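Local coordinates for protein salicylate 5-hydroxylase, large oxygenase component (Ralstonia sp., PDB 7C8Z) that hydroxylates salicylate at its 5-position to give gentisate, as the iron- and [2Fe-2S]-containing large oxygenase component of a multicomponent NADH-dependent monooxygenase system, at residues W47-E52 with P228-L233; P80-R85 with H122-D127; I88-V93 with Q345-G350; V96-G101 with S138-L143. All coordinates share one frame; numbering follows the deposited sequence.

Interaction 1 (W47-E52 with P228-L233); sequences WAYTRE and PGNWKL
Y49 reaches over the start of helix 232-238 and meets N230, K232 and L233 in turn. Its CB lies 4.0 Å from CB of N230, and CD1 then passes CE of K232 at 4.2 Å. Farther out, CE1 touches CD2 of L233 at 3.8 Å, and the hydroxyl at the tip bonds to E236 of the same helix. With CG anti to the carbonyl carbon (chi1 -51°), the ring is turned toward helix 232-238, where it crosses N230 and L233 at about a right angle, with N230 CB at its edge. A tyrosine suits the place: its flank is apolar and its end polar. F400 stacks on the ring.

The polar part of the contact belongs to K232. Its chain bends at the third and fourth torsions, which carries NZ to the carbonyl O of A48 at 2.8 Å. The same ammonium forms a salt bridge with E58 of helix 52-63 and a weak bond of 3.3 Å to OD1 of N230, so a buried charge has partners from three parts of the chain. OD1 of N230 also accepts from the backbone N of K232 at 3.1 Å, while its ND2 is bonded to the carbonyl O of H349. Such an asparagine is characteristic of helix capping; here it precedes helix 232-238 of the catalytic domain, where the side chain of L233 is about 11 Å from the bound iron ion.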
loop_
_atom_site.group_PDB
_atom_site.type_symbol
_atom_site.label_atom_id
_atom_site.label_comp_id
_atom_site.label_asym_id
_atom_site.label_seq_id
_atom_site.Cartn_x
_atom_site.Cartn_y
_atom_site.Cartn_z
ATOM N N TRP A 47 -3.951 15.650 21.007
ATOM C CA TRP A 47 -4.912 15.759 19.916
ATOM C C TRP A 47 -4.645 16.950 19.000
ATOM O O TRP A 47 -5.290 17.051 17.951
ATOM C CB TRP A 47 -6.349 15.814 20.452
ATOM C CG TRP A 47 -6.593 16.787 21.557
ATOM C CD1 TRP A 47 -6.628 16.516 22.893
ATOM C CD2 TRP A 47 -6.874 18.186 21.424
ATOM N NE1 TRP A 47 -6.901 17.661 23.602
ATOM C CE2 TRP A 47 -7.055 18.701 22.724
ATOM C CE3 TRP A 47 -6.981 19.055 20.332
ATOM C CZ2 TRP A 47 -7.338 20.045 22.963
ATOM C CZ3 TRP A 47 -7.260 20.387 20.572
ATOM C CH2 TRP A 47 -7.437 20.871 21.878
ATOM N N ALA A 48 -3.745 17.863 19.374
ATOM C CA ALA A 48 -3.319 18.900 18.440
ATOM C C ALA A 48 -2.601 18.318 17.225
ATOM O O ALA A 48 -2.500 18.993 16.193
ATOM C CB ALA A 48 -2.413 19.910 19.145
ATOM N N TYR A 49 -2.109 17.081 17.321
ATOM C CA TYR A 49 -1.414 16.422 16.225
ATOM C C TYR A 49 -2.232 15.331 15.553
ATOM O O TYR A 49 -1.814 14.828 14.505
ATOM C CB TYR A 49 -0.093 15.808 16.716
ATOM C CG TYR A 49 0.797 16.749 17.502
ATOM C CD1 TYR A 49 1.693 17.591 16.858
ATOM C CD2 TYR A 49 0.750 16.781 18.895
ATOM C CE1 TYR A 49 2.510 18.445 17.572
ATOM C CE2 TYR A 49 1.566 17.634 19.618
ATOM C CZ TYR A 49 2.443 18.463 18.951
ATOM O OH TYR A 49 3.254 19.311 19.665
ATOM N N THR A 50 -3.364 14.933 16.130
ATOM C CA THR A 50 -4.092 13.760 15.674
ATOM C C THR A 50 -5.476 14.054 15.104
ATOM O O THR A 50 -6.147 13.117 14.656
ATOM C CB THR A 50 -4.232 12.754 16.826
ATOM O OG1 THR A 50 -5.026 13.332 17.868
ATOM C CG2 THR A 50 -2.865 12.381 17.384
ATOM N N ARG A 51 -5.916 15.312 15.080
ATOM C CA ARG A 51 -7.270 15.660 14.662
ATOM C C ARG A 51 -7.253 16.202 13.239
ATOM O O ARG A 51 -6.509 17.141 12.937
ATOM C CB ARG A 51 -7.893 16.689 15.608
ATOM C CG ARG A 51 -8.198 16.153 16.990
ATOM C CD ARG A 51 -8.833 17.212 17.874
ATOM N NE ARG A 51 -9.865 17.985 17.185
ATOM C CZ ARG A 51 -10.407 19.099 17.670
ATOM N NH1 ARG A 51 -10.011 19.569 18.842
ATOM N NH2 ARG A 51 -11.345 19.740 16.987
ATOM N N GLU A 52 -8.074 15.606 12.371
ATOM C CA GLU A 52 -8.105 16.006 10.967
ATOM C C GLU A 52 -8.889 17.299 10.743
ATOM O O GLU A 52 -8.555 18.069 9.835
ATOM C CB GLU A 52 -8.688 14.874 10.119
ATOM C CG GLU A 52 -8.566 15.083 8.618
ATOM C CD GLU A 52 -7.172 14.785 8.093
ATOM O OE1 GLU A 52 -6.302 14.370 8.889
ATOM O OE2 GLU A 52 -6.949 14.962 6.877
ATOM N N PRO A 228 6.092 10.236 8.212
ATOM C CA PRO A 228 4.722 9.990 8.701
ATOM C C PRO A 228 4.464 10.587 10.082
ATOM O O PRO A 228 4.213 9.874 11.063
ATOM C CB PRO A 228 4.642 8.456 8.702
ATOM C CG PRO A 228 5.908 7.961 8.055
ATOM C CD PRO A 228 6.914 9.021 8.233
ATOM N N GLY A 229 4.540 11.922 10.167
ATOM C CA GLY A 229 4.177 12.633 11.375
ATOM C C GLY A 229 3.499 13.946 11.033
ATOM O O GLY A 229 3.561 14.417 9.893
ATOM N N ASN A 230 2.872 14.551 12.046
ATOM C CA ASN A 230 2.210 15.830 11.828
ATOM C C ASN A 230 3.231 16.890 11.445
ATOM O O ASN A 230 4.315 16.973 12.029
ATOM C CB ASN A 230 1.445 16.267 13.075
ATOM C CG ASN A 230 0.575 17.490 12.826
ATOM O OD1 ASN A 230 1.019 18.624 12.991
ATOM N ND2 ASN A 230 -0.669 17.262 12.426
ATOM N N TRP A 231 2.858 17.728 10.476
ATOM C CA TRP A 231 3.807 18.674 9.896
ATOM C C TRP A 231 4.382 19.617 10.940
ATOM O O TRP A 231 5.548 20.018 10.836
ATOM C CB TRP A 231 3.131 19.462 8.778
ATOM C CG TRP A 231 2.066 20.376 9.277
ATOM C CD1 TRP A 231 0.749 20.075 9.472
ATOM C CD2 TRP A 231 2.229 21.743 9.661
ATOM N NE1 TRP A 231 0.080 21.174 9.951
ATOM C CE2 TRP A 231 0.966 22.212 10.078
ATOM C CE3 TRP A 231 3.320 22.616 9.696
ATOM C CZ2 TRP A 231 0.765 23.514 10.521
ATOM C CZ3 TRP A 231 3.117 23.910 10.135
ATOM C CH2 TRP A 231 1.849 24.347 10.542
ATOM N N LYS A 232 3.581 19.988 11.945
ATOM C CA LYS A 232 4.052 20.885 12.998
ATOM C C LYS A 232 5.315 20.351 13.663
ATOM O O LYS A 232 6.209 21.126 14.032
ATOM C CB LYS A 232 2.947 21.099 14.031
ATOM C CG LYS A 232 1.735 21.834 13.485
ATOM C CD LYS A 232 0.842 22.348 14.602
ATOM C CE LYS A 232 0.106 21.206 15.285
ATOM N NZ LYS A 232 -1.027 20.680 14.470
ATOM N N LEU A 233 5.417 19.024 13.797
ATOM C CA LEU A 233 6.582 18.425 14.441
ATOM C C LEU A 233 7.879 18.807 13.741
ATOM O O LEU A 233 8.937 18.843 14.379
ATOM C CB LEU A 233 6.439 16.907 14.477
ATOM C CG LEU A 233 5.470 16.374 15.524
ATOM C CD1 LEU A 233 5.362 14.863 15.411
ATOM C CD2 LEU A 233 5.917 16.788 16.909
#

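Interaction 2 (P80-R85 with H122-D127); sequences PGDFKR and HGNAKD
F83 and N124 reach across to each other's strand through different first torsions: chi1 of 75° places CG of F83 between its backbone N and carbonyl carbon and swings the ring over G123, whereas chi1 of -179° directs the amide of N124 back to the P80 carbonyl and the D82 carboxylate. In the antiparallel ladder F83 and G123 are the hydrogen-bonded pair, F83 N giving to G123 O at 2.8 Å and G123 N to F83 O at 3.0 Å, flanked by the non-hydrogen-bonded pairs D82 with N124 and K84 with H122. A further bond, A125 N to G81 O at 2.9 Å, continues past strand 122-124.

One face of the phenyl ring lies flat on the peptide between H122 and G123, with G123 N over the ring centre, 3.4 Å above its plane. G123 has no side chain on this face, which leaves its peptide for the ring to cover. Nearby, CD2 of F83 touches CB of A125 at 4.2 Å.

On the face carrying D82, ND2 of N124 gives a straight bond to OD1 of D82 at 2.9 Å and a more bent one to the carbonyl O of P80 at 3.0 Å. N79 N helps fix the D82 carboxylate through OD2. Asparagine thus ties P80, before the strand, to the strand's first residue, and strand 122-124, outermost in this chain, is held by side-chain as well as backbone bonds.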
loop_
_atom_site.group_PDB
_atom_site.type_symbol
_atom_site.label_atom_id
_atom_site.label_comp_id
_atom_site.label_asym_id
_atom_site.label_seq_id
_atom_site.Cartn_x
_atom_site.Cartn_y
_atom_site.Cartn_z
ATOM N N PRO A 80 12.714 32.478 -19.633
ATOM C CA PRO A 80 11.262 32.578 -19.822
ATOM C C PRO A 80 10.673 31.256 -20.295
ATOM O O PRO A 80 11.251 30.554 -21.130
ATOM C CB PRO A 80 11.115 33.674 -20.882
ATOM C CG PRO A 80 12.376 34.452 -20.806
ATOM C CD PRO A 80 13.444 33.474 -20.435
ATOM N N GLY A 81 9.501 30.926 -19.758
ATOM C CA GLY A 81 8.872 29.652 -19.994
ATOM C C GLY A 81 9.273 28.565 -19.021
ATOM O O GLY A 81 8.551 27.573 -18.891
ATOM N N ASP A 82 10.396 28.725 -18.328
ATOM C CA ASP A 82 10.815 27.738 -17.344
ATOM C C ASP A 82 9.818 27.693 -16.194
ATOM O O ASP A 82 9.495 28.723 -15.594
ATOM C CB ASP A 82 12.215 28.062 -16.825
ATOM C CG ASP A 82 13.291 27.831 -17.868
ATOM O OD1 ASP A 82 12.951 27.418 -18.996
ATOM O OD2 ASP A 82 14.479 28.064 -17.558
ATOM N N PHE A 83 9.318 26.499 -15.902
ATOM C CA PHE A 83 8.349 26.288 -14.841
ATOM C C PHE A 83 8.794 25.160 -13.919
ATOM O O PHE A 83 9.487 24.222 -14.338
ATOM C CB PHE A 83 6.949 25.979 -15.411
ATOM C CG PHE A 83 6.805 24.583 -15.968
ATOM C CD1 PHE A 83 6.473 23.515 -15.141
ATOM C CD2 PHE A 83 6.970 24.345 -17.322
ATOM C CE1 PHE A 83 6.336 22.242 -15.649
ATOM C CE2 PHE A 83 6.824 23.075 -17.837
ATOM C CZ PHE A 83 6.513 22.020 -16.999
ATOM N N LYS A 84 8.375 25.272 -12.660
ATOM C CA LYS A 84 8.527 24.232 -11.652
ATOM C C LYS A 84 7.180 24.043 -10.967
ATOM O O LYS A 84 6.586 25.015 -10.486
ATOM C CB LYS A 84 9.609 24.598 -10.631
ATOM C CG LYS A 84 9.855 23.528 -9.584
ATOM C CD LYS A 84 10.485 24.112 -8.322
ATOM C CE LYS A 84 10.204 23.233 -7.111
ATOM N NZ LYS A 84 11.139 23.486 -5.982
ATOM N N ARG A 85 6.674 22.810 -10.965
ATOM C CA ARG A 85 5.458 22.504 -10.227
ATOM C C ARG A 85 5.800 22.234 -8.766
ATOM O O ARG A 85 6.767 21.530 -8.460
ATOM C CB ARG A 85 4.738 21.302 -10.846
ATOM C CG ARG A 85 3.516 20.817 -10.056
ATOM C CD ARG A 85 2.713 19.758 -10.805
ATOM N NE ARG A 85 3.495 18.549 -11.072
ATOM C CZ ARG A 85 3.618 17.516 -10.238
ATOM N NH1 ARG A 85 3.014 17.518 -9.056
ATOM N NH2 ARG A 85 4.357 16.472 -10.589
ATOM N N HIS A 122 8.894 19.951 -13.852
ATOM C CA HIS A 122 9.556 21.137 -14.365
ATOM C C HIS A 122 9.605 21.059 -15.881
ATOM O O HIS A 122 9.380 20.006 -16.477
ATOM C CB HIS A 122 10.968 21.268 -13.798
ATOM C CG HIS A 122 11.930 20.277 -14.368
ATOM N ND1 HIS A 122 12.042 18.990 -13.886
ATOM C CD2 HIS A 122 12.820 20.377 -15.383
ATOM C CE1 HIS A 122 12.961 18.341 -14.578
ATOM N NE2 HIS A 122 13.450 19.162 -15.491
ATOM N N GLY A 123 9.908 22.189 -16.504
ATOM C CA GLY A 123 10.059 22.194 -17.950
ATOM C C GLY A 123 10.005 23.610 -18.495
ATOM O O GLY A 123 10.257 24.572 -17.779
ATOM N N ASN A 124 9.657 23.709 -19.777
ATOM C CA ASN A 124 9.580 25.003 -20.445
ATOM C C ASN A 124 8.325 25.048 -21.302
ATOM O O ASN A 124 8.159 24.219 -22.198
ATOM C CB ASN A 124 10.817 25.258 -21.303
ATOM C CG ASN A 124 10.764 26.601 -21.988
ATOM O OD1 ASN A 124 10.107 26.761 -23.016
ATOM N ND2 ASN A 124 11.444 27.586 -21.413
ATOM N N ALA A 125 7.452 26.017 -21.044
ATOM C CA ALA A 125 6.174 26.109 -21.731
ATOM C C ALA A 125 5.946 27.512 -22.271
ATOM O O ALA A 125 6.257 28.495 -21.591
ATOM C CB ALA A 125 5.034 25.726 -20.784
ATOM N N LYS A 126 5.398 27.605 -23.491
ATOM C CA LYS A 126 4.922 28.895 -23.990
ATOM C C LYS A 126 3.665 29.351 -23.263
ATOM O O LYS A 126 3.457 30.545 -23.048
ATOM C CB LYS A 126 4.623 28.799 -25.475
ATOM C CG LYS A 126 5.859 28.533 -26.318
ATOM C CD LYS A 126 5.514 27.784 -27.570
ATOM C CE LYS A 126 5.106 26.412 -27.157
ATOM N NZ LYS A 126 6.174 25.730 -26.354
ATOM N N ASP A 127 2.825 28.403 -22.878
ATOM C CA ASP A 127 1.538 28.657 -22.251
ATOM C C ASP A 127 1.130 27.397 -21.504
ATOM O O ASP A 127 1.684 26.319 -21.729
ATOM C CB ASP A 127 0.478 29.015 -23.301
ATOM C CG ASP A 127 0.527 28.090 -24.514
ATOM O OD1 ASP A 127 0.724 26.867 -24.333
ATOM O OD2 ASP A 127 0.363 28.586 -25.649
#

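Interaction 3 (I88-V93 with Q345-G350); sequences IGERSV and QPNGHG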
loop_
_atom_site.group_PDB
_atom_site.type_symbol
_atom_site.label_atom_id
_atom_site.label_comp_id
_atom_site.label_asym_id
_atom_site.label_seq_id
_atom_site.Cartn_x
_atom_site.Cartn_y
_atom_site.Cartn_z
ATOM N N ILE A 88 1.363 24.157 -2.174
ATOM C CA ILE A 88 1.132 25.001 -1.008
ATOM C C ILE A 88 0.029 24.346 -0.190
ATOM O O ILE A 88 -1.108 24.221 -0.664
ATOM C CB ILE A 88 0.749 26.441 -1.386
ATOM C CG1 ILE A 88 1.947 27.158 -2.014
ATOM C CG2 ILE A 88 0.266 27.191 -0.152
ATOM C CD1 ILE A 88 1.656 28.577 -2.441
ATOM N N GLY A 89 0.362 23.924 1.025
ATOM C CA GLY A 89 -0.539 23.086 1.783
ATOM C C GLY A 89 -0.738 21.776 1.057
ATOM O O GLY A 89 0.181 20.957 0.981
ATOM N N GLU A 90 -1.928 21.570 0.496
ATOM C CA GLU A 90 -2.192 20.410 -0.344
ATOM C C GLU A 90 -2.668 20.816 -1.729
ATOM O O GLU A 90 -3.253 20.002 -2.446
ATOM C CB GLU A 90 -3.214 19.493 0.322
ATOM C CG GLU A 90 -2.728 18.923 1.636
ATOM C CD GLU A 90 -3.568 17.763 2.104
ATOM O OE1 GLU A 90 -4.514 17.392 1.378
ATOM O OE2 GLU A 90 -3.276 17.212 3.184
ATOM N N ARG A 91 -2.407 22.054 -2.131
ATOM C CA ARG A 91 -2.877 22.583 -3.403
ATOM C C ARG A 91 -1.693 22.727 -4.348
ATOM O O ARG A 91 -0.748 23.471 -4.058
ATOM C CB ARG A 91 -3.593 23.918 -3.204
ATOM C CG ARG A 91 -4.941 23.759 -2.535
ATOM C CD ARG A 91 -5.500 25.077 -2.060
ATOM N NE ARG A 91 -6.076 25.866 -3.139
ATOM C CZ ARG A 91 -6.648 27.049 -2.955
ATOM N NH1 ARG A 91 -6.715 27.567 -1.734
ATOM N NH2 ARG A 91 -7.151 27.714 -3.984
ATOM N N SER A 92 -1.743 21.997 -5.462
ATOM C CA SER A 92 -0.687 22.066 -6.461
ATOM C C SER A 92 -0.687 23.426 -7.149
ATOM O O SER A 92 -1.739 23.927 -7.564
ATOM C CB SER A 92 -0.875 20.955 -7.494
ATOM O OG SER A 92 0.350 20.641 -8.134
ATOM N N VAL A 93 0.500 24.023 -7.276
ATOM C CA VAL A 93 0.680 25.285 -7.975
ATOM C C VAL A 93 1.873 25.153 -8.914
ATOM O O VAL A 93 2.671 24.222 -8.819
ATOM C CB VAL A 93 0.869 26.477 -7.013
ATOM C CG1 VAL A 93 -0.421 26.756 -6.258
ATOM C CG2 VAL A 93 2.023 26.217 -6.057
ATOM N N GLN A 345 5.425 19.882 3.000
ATOM C CA GLN A 345 4.275 19.674 2.123
ATOM C C GLN A 345 3.335 18.710 2.833
ATOM O O GLN A 345 3.502 17.486 2.749
ATOM C CB GLN A 345 4.720 19.139 0.767
ATOM C CG GLN A 345 5.961 19.841 0.222
ATOM C CD GLN A 345 6.407 19.303 -1.120
ATOM O OE1 GLN A 345 6.049 18.194 -1.504
ATOM N NE2 GLN A 345 7.183 20.094 -1.847
ATOM N N PRO A 346 2.341 19.225 3.550
ATOM C CA PRO A 346 1.527 18.353 4.403
ATOM C C PRO A 346 0.598 17.453 3.598
ATOM O O PRO A 346 0.187 17.773 2.481
ATOM C CB PRO A 346 0.735 19.345 5.263
ATOM C CG PRO A 346 0.655 20.587 4.417
ATOM C CD PRO A 346 1.935 20.639 3.632
ATOM N N ASN A 347 0.274 16.302 4.191
ATOM C CA ASN A 347 -0.645 15.331 3.590
ATOM C C ASN A 347 -1.398 14.671 4.746
ATOM O O ASN A 347 -0.929 13.693 5.331
ATOM C CB ASN A 347 0.094 14.308 2.741
ATOM C CG ASN A 347 0.461 14.844 1.375
ATOM O OD1 ASN A 347 1.641 15.001 1.049
ATOM N ND2 ASN A 347 -0.552 15.141 0.567
ATOM N N GLY A 348 -2.556 15.228 5.074
ATOM C CA GLY A 348 -3.311 14.764 6.220
ATOM C C GLY A 348 -2.611 15.126 7.519
ATOM O O GLY A 348 -1.480 15.605 7.548
ATOM N N HIS A 349 -3.295 14.826 8.625
ATOM C CA HIS A 349 -2.771 15.170 9.942
ATOM C C HIS A 349 -1.573 14.320 10.342
ATOM O O HIS A 349 -0.864 14.681 11.288
ATOM C CB HIS A 349 -3.868 15.032 10.995
ATOM C CG HIS A 349 -4.102 13.622 11.443
ATOM N ND1 HIS A 349 -5.114 12.840 10.929
ATOM C CD2 HIS A 349 -3.463 12.856 12.359
ATOM C CE1 HIS A 349 -5.085 11.651 11.508
ATOM N NE2 HIS A 349 -4.091 11.636 12.379
ATOM N N GLY A 350 -1.338 13.199 9.669
ATOM C CA GLY A 350 -0.333 12.273 10.147
ATOM C C GLY A 350 0.855 12.030 9.238
ATOM O O GLY A 350 1.565 11.038 9.421
#
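G89 faces P346 at the tip of a type II' beta turn running from I88 to R91, closed by paired backbone bonds between I88 and R91. G89 takes the first of the two central positions, where its phi of 63° is one that glycine tolerates well, and its carbonyl O is directed at the proline ring, 3.2 Å from CD and 3.5 Å from CG of P346.

E90, the second central residue, makes the polar link. CG stands anti to the carbonyl carbon (chi1 -63°) and the chain is extended beyond it, so the side chain passes along P346 and brings its carboxylate to the loop that follows. CG lies 3.2 Å from the carbonyl O of P346, and OE2 accepts from the backbone N of G348 at 2.8 Å. The bond is nearly straight, at 166°, and the amide arrives close to the C-O axis of the carboxylate. OE2 is also hydrogen-bonded to Y55 OH of helix 52-63, so one oxygen joins the turn, the loop and a helix. Glycine suits 348, where phi is again positive.

The contact thus lies where the hairpin of strands 82-88 and 91-97, in the Rieske domain, meets the end of strand 338-346 in the catalytic domain; helix 52-63 lies against both, its Y55 and L59 packing on P346 and its L59 also touching E90.

Interaction 4 (V96-G101 with S138-L143); sequences VRDPDG and SLKGDL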
loop_
_atom_site.group_PDB
_atom_site.type_symbol
_atom_site.label_atom_id
_atom_site.label_comp_id
_atom_site.label_asym_id
_atom_site.label_seq_id
_atom_site.Cartn_x
_atom_site.Cartn_y
_atom_site.Cartn_z
ATOM N N VAL A 96 6.304 29.826 -12.640
ATOM C CA VAL A 96 6.867 29.955 -13.978
ATOM C C VAL A 96 7.490 31.334 -14.147
ATOM O O VAL A 96 6.955 32.339 -13.664
ATOM C CB VAL A 96 5.802 29.700 -15.068
ATOM C CG1 VAL A 96 4.665 30.709 -14.959
ATOM C CG2 VAL A 96 6.438 29.727 -16.453
ATOM N N ARG A 97 8.608 31.388 -14.863
ATOM C CA ARG A 97 9.211 32.668 -15.189
ATOM C C ARG A 97 8.496 33.272 -16.389
ATOM O O ARG A 97 8.390 32.639 -17.443
ATOM C CB ARG A 97 10.699 32.524 -15.495
ATOM C CG ARG A 97 11.319 33.846 -15.930
ATOM C CD ARG A 97 12.782 33.950 -15.563
ATOM N NE ARG A 97 13.055 33.480 -14.208
ATOM C CZ ARG A 97 12.943 34.227 -13.115
ATOM N NH1 ARG A 97 12.557 35.493 -13.206
ATOM N NH2 ARG A 97 13.223 33.705 -11.929
ATOM N N ASP A 98 8.018 34.501 -16.227
ATOM C CA ASP A 98 7.265 35.190 -17.261
ATOM C C ASP A 98 8.205 35.666 -18.364
ATOM O O ASP A 98 9.383 35.933 -18.108
ATOM C CB ASP A 98 6.527 36.387 -16.670
ATOM C CG ASP A 98 5.366 36.837 -17.528
ATOM O OD1 ASP A 98 4.261 36.283 -17.359
ATOM O OD2 ASP A 98 5.556 37.734 -18.378
ATOM N N PRO A 99 7.709 35.772 -19.610
ATOM C CA PRO A 99 8.540 36.318 -20.694
ATOM C C PRO A 99 9.151 37.684 -20.398
ATOM O O PRO A 99 10.177 38.036 -20.987
ATOM C CB PRO A 99 7.560 36.394 -21.869
ATOM C CG PRO A 99 6.610 35.278 -21.622
ATOM C CD PRO A 99 6.469 35.158 -20.126
ATOM N N ASP A 100 8.547 38.461 -19.495
ATOM C CA ASP A 100 9.109 39.763 -19.158
ATOM C C ASP A 100 10.260 39.676 -18.166
ATOM O O ASP A 100 11.027 40.638 -18.044
ATOM C CB ASP A 100 8.023 40.689 -18.597
ATOM C CG ASP A 100 7.297 40.096 -17.398
ATOM O OD1 ASP A 100 7.936 39.429 -16.556
ATOM O OD2 ASP A 100 6.071 40.308 -17.295
ATOM N N GLY A 101 10.406 38.553 -17.469
ATOM C CA GLY A 101 11.437 38.393 -16.464
ATOM C C GLY A 101 10.918 38.230 -15.053
ATOM O O GLY A 101 11.702 37.868 -14.167
ATOM N N SER A 138 -2.470 31.801 -20.673
ATOM C CA SER A 138 -1.187 32.487 -20.626
ATOM C C SER A 138 -0.337 31.962 -19.463
ATOM O O SER A 138 -0.832 31.345 -18.515
ATOM C CB SER A 138 -1.384 33.996 -20.491
ATOM O OG SER A 138 -1.914 34.341 -19.222
ATOM N N LEU A 139 0.960 32.270 -19.515
ATOM C CA LEU A 139 1.837 31.958 -18.393
ATOM C C LEU A 139 1.507 32.764 -17.143
ATOM O O LEU A 139 2.130 32.537 -16.096
ATOM C CB LEU A 139 3.300 32.180 -18.789
ATOM C CG LEU A 139 3.877 31.205 -19.819
ATOM C CD1 LEU A 139 5.308 31.579 -20.170
ATOM C CD2 LEU A 139 3.800 29.762 -19.318
ATOM N N LYS A 140 0.555 33.694 -17.224
ATOM C CA LYS A 140 0.054 34.408 -16.059
ATOM C C LYS A 140 -1.253 33.832 -15.538
ATOM O O LYS A 140 -1.744 34.291 -14.501
ATOM C CB LYS A 140 -0.142 35.893 -16.387
ATOM C CG LYS A 140 1.127 36.609 -16.824
ATOM C CD LYS A 140 0.887 38.101 -16.996
ATOM C CE LYS A 140 1.777 38.905 -16.067
ATOM N NZ LYS A 140 3.205 38.869 -16.493
ATOM N N GLY A 141 -1.828 32.848 -16.234
ATOM C CA GLY A 141 -3.061 32.216 -15.816
ATOM C C GLY A 141 -4.307 32.687 -16.533
ATOM O O GLY A 141 -5.401 32.212 -16.207
ATOM N N ASP A 142 -4.179 33.597 -17.495
ATOM C CA ASP A 142 -5.340 34.138 -18.188
ATOM C C ASP A 142 -5.792 33.184 -19.289
ATOM O O ASP A 142 -4.989 32.764 -20.125
ATOM C CB ASP A 142 -5.009 35.507 -18.781
ATOM C CG ASP A 142 -4.591 36.509 -17.731
ATOM O OD1 ASP A 142 -5.311 36.639 -16.718
ATOM O OD2 ASP A 142 -3.547 37.171 -17.919
ATOM N N LEU A 143 -7.083 32.860 -19.293
ATOM C CA LEU A 143 -7.663 31.967 -20.295
ATOM C C LEU A 143 -7.603 32.622 -21.672
ATOM O O LEU A 143 -8.347 33.567 -21.950
ATOM C CB LEU A 143 -9.101 31.630 -19.915
ATOM C CG LEU A 143 -9.875 30.758 -20.899
ATOM C CD1 LEU A 143 -9.105 29.482 -21.199
ATOM C CD2 LEU A 143 -11.262 30.450 -20.355
#
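OD1 of D98 is held by two partners: NZ of K140 lies 2.9 Å away in a salt bridge, its hydrogen bond weak, and ND2 of N104 from strand 103-107 gives it a second bond. The same ammonium forms a salt bridge with OD2 of D100 at 3.3 Å, so K140 closes a small network with both acids. The lysine chain folds back near its end (chi4 71°), with CG 3.2 Å from OD1 of D98. OD2 of D98 accepts from D100 N at 3.3 Å in an Asx turn, inside the type I beta turn from D98 to G101, and D100 OD1 is hydrogen-bonded to the backbone N of G102.

Beside the charged groups, L139 makes the apolar part of the contact. It sends CD2 to CG2 of V96 at 3.9 Å and CD1 to CD of P99 at 3.8 Å; F128 packs on both L139 and V96. The compact, apolar proline ring and the branched valine suit a leucine wedged between them.

With two acids for one lysine, the excess negative charge is probably eased by the N104 amide, the G102 N-H and exposure of K140 and D100 to solvent, while the leucine contact does the burying.

Overall arrangement
Interactions 2 and 4 lie in the Rieske domain with centres 9 Å apart: strands 82-88 and 91-97 are neighbours in one antiparallel sheet, and a backbone bond between D82 and R97 joins them. Interaction 3 uses their connecting turn; its centre is 22 Å from that of interaction 2, which it touches where R85 packs on S92 and V93, and 24 Å from that of interaction 4. H349 links it to interaction 1, 13 Å away between centres, bonding to E52 and N230. Along the chain, interactions 2 and 4 nest inside interaction 1's loop, while interactions 1 and 3 cross. Interaction 3 is one of the places where the Rieske domain meets the catalytic domain with the mononuclear iron.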